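PDB 4BQ2: B-agarase from Saccharophagus degradans, which hydrolyses beta-1,4-glycosidic linkages of agarose as a family 50 exo-beta-agarase. Local coordinates for residues P430-G435 and W482-F487. Residues are numbered along the deposited sequence; the frame is centred on the assembly and turned at random.
Sequences PFFANG and WCVGVF
The carbonyl oxygen of F431 is gripped from two consecutive residues: V484 N donates a nearly linear hydrogen bond to F431 O at 2.8 Å, and C483 CA adds a CA-H...O contact to the same F431 O at 3.4 Å. Strands 431-435 and 483-487 run parallel, linked by a beta-alpha-beta crossover through helix 460-477, as expected of neighbouring strands in the (beta/alpha)8 barrel of this hydrolase family. Their ladder slips by one residue at a beta bulge: F431 pairs with C483 but A433 with V486, the extra residue being accommodated at V484-G485, where V484 takes helical backbone angles. Beyond it, A433 N bonds G485 O at 2.9 Å and F487 O accepts from G435 N.

On the face covered by helix 460-477, F431 has CG wedged between its backbone N and carbonyl carbon (chi1 62°), laying the ring across C483, whose CA sits 4.0 Å from the centroid of the F431 ring. C483 SG then reaches A433 CB. The opposite face carries the phenylalanines F432 and F487, while V484, turned by the bulge, points its side chain toward strand 431-435. V484 CB lies over one face of the F432 ring, while F432 and F487 meet rim to rim with planes 23° apart. H697 and R603 engage these two rings, respectively, from elsewhere in the chain. V484 divides its methyls: CG1 abuts F432 CZ at 3.5 Å, and CG2 rests against P430 CB at 3.6 Å.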
loop_
_atom_site.group_PDB
_atom_site.type_symbol
_atom_site.label_atom_id
_atom_site.label_comp_id
_atom_site.label_asym_id
_atom_site.label_seq_id
_atom_site.Cartn_x
_atom_site.Cartn_y
_atom_site.Cartn_z
ATOM N N PRO A 430 -21.967 -4.976 8.494
ATOM C CA PRO A 430 -21.773 -5.436 7.122
ATOM C C PRO A 430 -20.313 -5.684 6.814
ATOM O O PRO A 430 -19.425 -5.211 7.545
ATOM C CB PRO A 430 -22.266 -4.238 6.276
ATOM C CG PRO A 430 -23.174 -3.490 7.183
ATOM C CD PRO A 430 -22.516 -3.611 8.533
ATOM N N PHE A 431 -20.045 -6.386 5.721
ATOM C CA PHE A 431 -18.652 -6.679 5.335
ATOM C C PHE A 431 -18.492 -6.621 3.821
ATOM O O PHE A 431 -19.472 -6.727 3.081
ATOM C CB PHE A 431 -18.241 -8.088 5.802
ATOM C CG PHE A 431 -19.066 -9.191 5.190
ATOM C CD1 PHE A 431 -20.328 -9.521 5.720
ATOM C CD2 PHE A 431 -18.585 -9.896 4.081
ATOM C CE1 PHE A 431 -21.095 -10.549 5.143
ATOM C CE2 PHE A 431 -19.333 -10.907 3.510
ATOM C CZ PHE A 431 -20.578 -11.252 4.050
ATOM N N PHE A 432 -17.249 -6.473 3.377
ATOM C CA PHE A 432 -16.906 -6.530 1.948
ATOM C C PHE A 432 -16.264 -7.860 1.697
ATOM O O PHE A 432 -15.452 -8.295 2.509
ATOM C CB PHE A 432 -15.964 -5.390 1.563
ATOM C CG PHE A 432 -16.654 -4.062 1.528
ATOM C CD1 PHE A 432 -17.111 -3.467 2.703
ATOM C CD2 PHE A 432 -16.898 -3.433 0.310
ATOM C CE1 PHE A 432 -17.792 -2.242 2.688
ATOM C CE2 PHE A 432 -17.556 -2.197 0.274
ATOM C CZ PHE A 432 -17.998 -1.600 1.463
ATOM N N ALA A 433 -16.632 -8.499 0.589
ATOM C CA ALA A 433 -16.086 -9.810 0.240
ATOM C C ALA A 433 -15.013 -9.619 -0.812
ATOM O O ALA A 433 -14.943 -8.564 -1.400
ATOM C CB ALA A 433 -17.169 -10.717 -0.318
ATOM N N ASN A 434 -14.224 -10.662 -1.076
ATOM C CA ASN A 434 -13.195 -10.606 -2.111
ATOM C C ASN A 434 -12.844 -11.958 -2.655
ATOM O O ASN A 434 -13.017 -13.006 -1.989
ATOM C CB ASN A 434 -11.898 -10.003 -1.550
ATOM C CG ASN A 434 -11.159 -10.961 -0.603
ATOM O OD1 ASN A 434 -11.446 -11.059 0.628
ATOM N ND2 ASN A 434 -10.211 -11.671 -1.159
ATOM N N GLY A 435 -12.282 -11.933 -3.857
ATOM C CA GLY A 435 -11.650 -13.105 -4.429
ATOM C C GLY A 435 -10.519 -12.650 -5.318
ATOM O O GLY A 435 -10.399 -11.441 -5.651
ATOM N N TRP A 482 -25.839 -8.842 4.279
ATOM C CA TRP A 482 -24.769 -8.137 5.023
ATOM C C TRP A 482 -23.533 -7.918 4.175
ATOM O O TRP A 482 -22.650 -7.138 4.558
ATOM C CB TRP A 482 -24.377 -8.900 6.288
ATOM C CG TRP A 482 -25.440 -8.947 7.288
ATOM C CD1 TRP A 482 -26.397 -9.926 7.449
ATOM C CD2 TRP A 482 -25.686 -7.968 8.290
ATOM N NE1 TRP A 482 -27.239 -9.582 8.505
ATOM C CE2 TRP A 482 -26.799 -8.406 9.048
ATOM C CE3 TRP A 482 -25.067 -6.750 8.622
ATOM C CZ2 TRP A 482 -27.322 -7.660 10.114
ATOM C CZ3 TRP A 482 -25.574 -6.013 9.705
ATOM C CH2 TRP A 482 -26.697 -6.466 10.423
ATOM N N CYS A 483 -23.445 -8.597 3.027
ATOM C CA CYS A 483 -22.297 -8.344 2.154
ATOM C C CYS A 483 -22.542 -7.108 1.289
ATOM O O CYS A 483 -23.397 -7.120 0.401
ATOM C CB CYS A 483 -21.985 -9.563 1.292
ATOM S SG CYS A 483 -20.689 -9.280 0.057
ATOM N N VAL A 484 -21.741 -6.063 1.499
ATOM C CA VAL A 484 -21.923 -4.792 0.781
ATOM C C VAL A 484 -21.590 -4.979 -0.698
ATOM O O VAL A 484 -22.289 -4.492 -1.601
ATOM C CB VAL A 484 -21.058 -3.647 1.395
ATOM C CG1 VAL A 484 -21.316 -2.312 0.672
ATOM C CG2 VAL A 484 -21.367 -3.466 2.885
ATOM N N GLY A 485 -20.539 -5.721 -0.964
ATOM C CA GLY A 485 -20.113 -5.895 -2.328
ATOM C C GLY A 485 -18.888 -6.767 -2.398
ATOM O O GLY A 485 -18.349 -7.174 -1.361
ATOM N N VAL A 486 -18.430 -7.023 -3.625
ATOM C CA VAL A 486 -17.320 -7.939 -3.883
ATOM C C VAL A 486 -16.190 -7.237 -4.652
ATOM O O VAL A 486 -16.427 -6.781 -5.775
ATOM C CB VAL A 486 -17.795 -9.167 -4.748
ATOM C CG1 VAL A 486 -16.614 -10.118 -4.991
ATOM C CG2 VAL A 486 -18.959 -9.926 -4.082
ATOM N N PHE A 487 -14.983 -7.158 -4.048
ATOM C CA PHE A 487 -13.740 -6.787 -4.755
ATOM C C PHE A 487 -13.158 -8.014 -5.442
ATOM O O PHE A 487 -13.187 -9.131 -4.882
ATOM C CB PHE A 487 -12.673 -6.298 -3.762
ATOM C CG PHE A 487 -13.032 -4.989 -3.110
ATOM C CD1 PHE A 487 -13.001 -3.792 -3.845
ATOM C CD2 PHE A 487 -13.389 -4.942 -1.775
ATOM C CE1 PHE A 487 -13.328 -2.580 -3.242
ATOM C CE2 PHE A 487 -13.734 -3.723 -1.167
ATOM C CZ PHE A 487 -13.700 -2.543 -1.910
#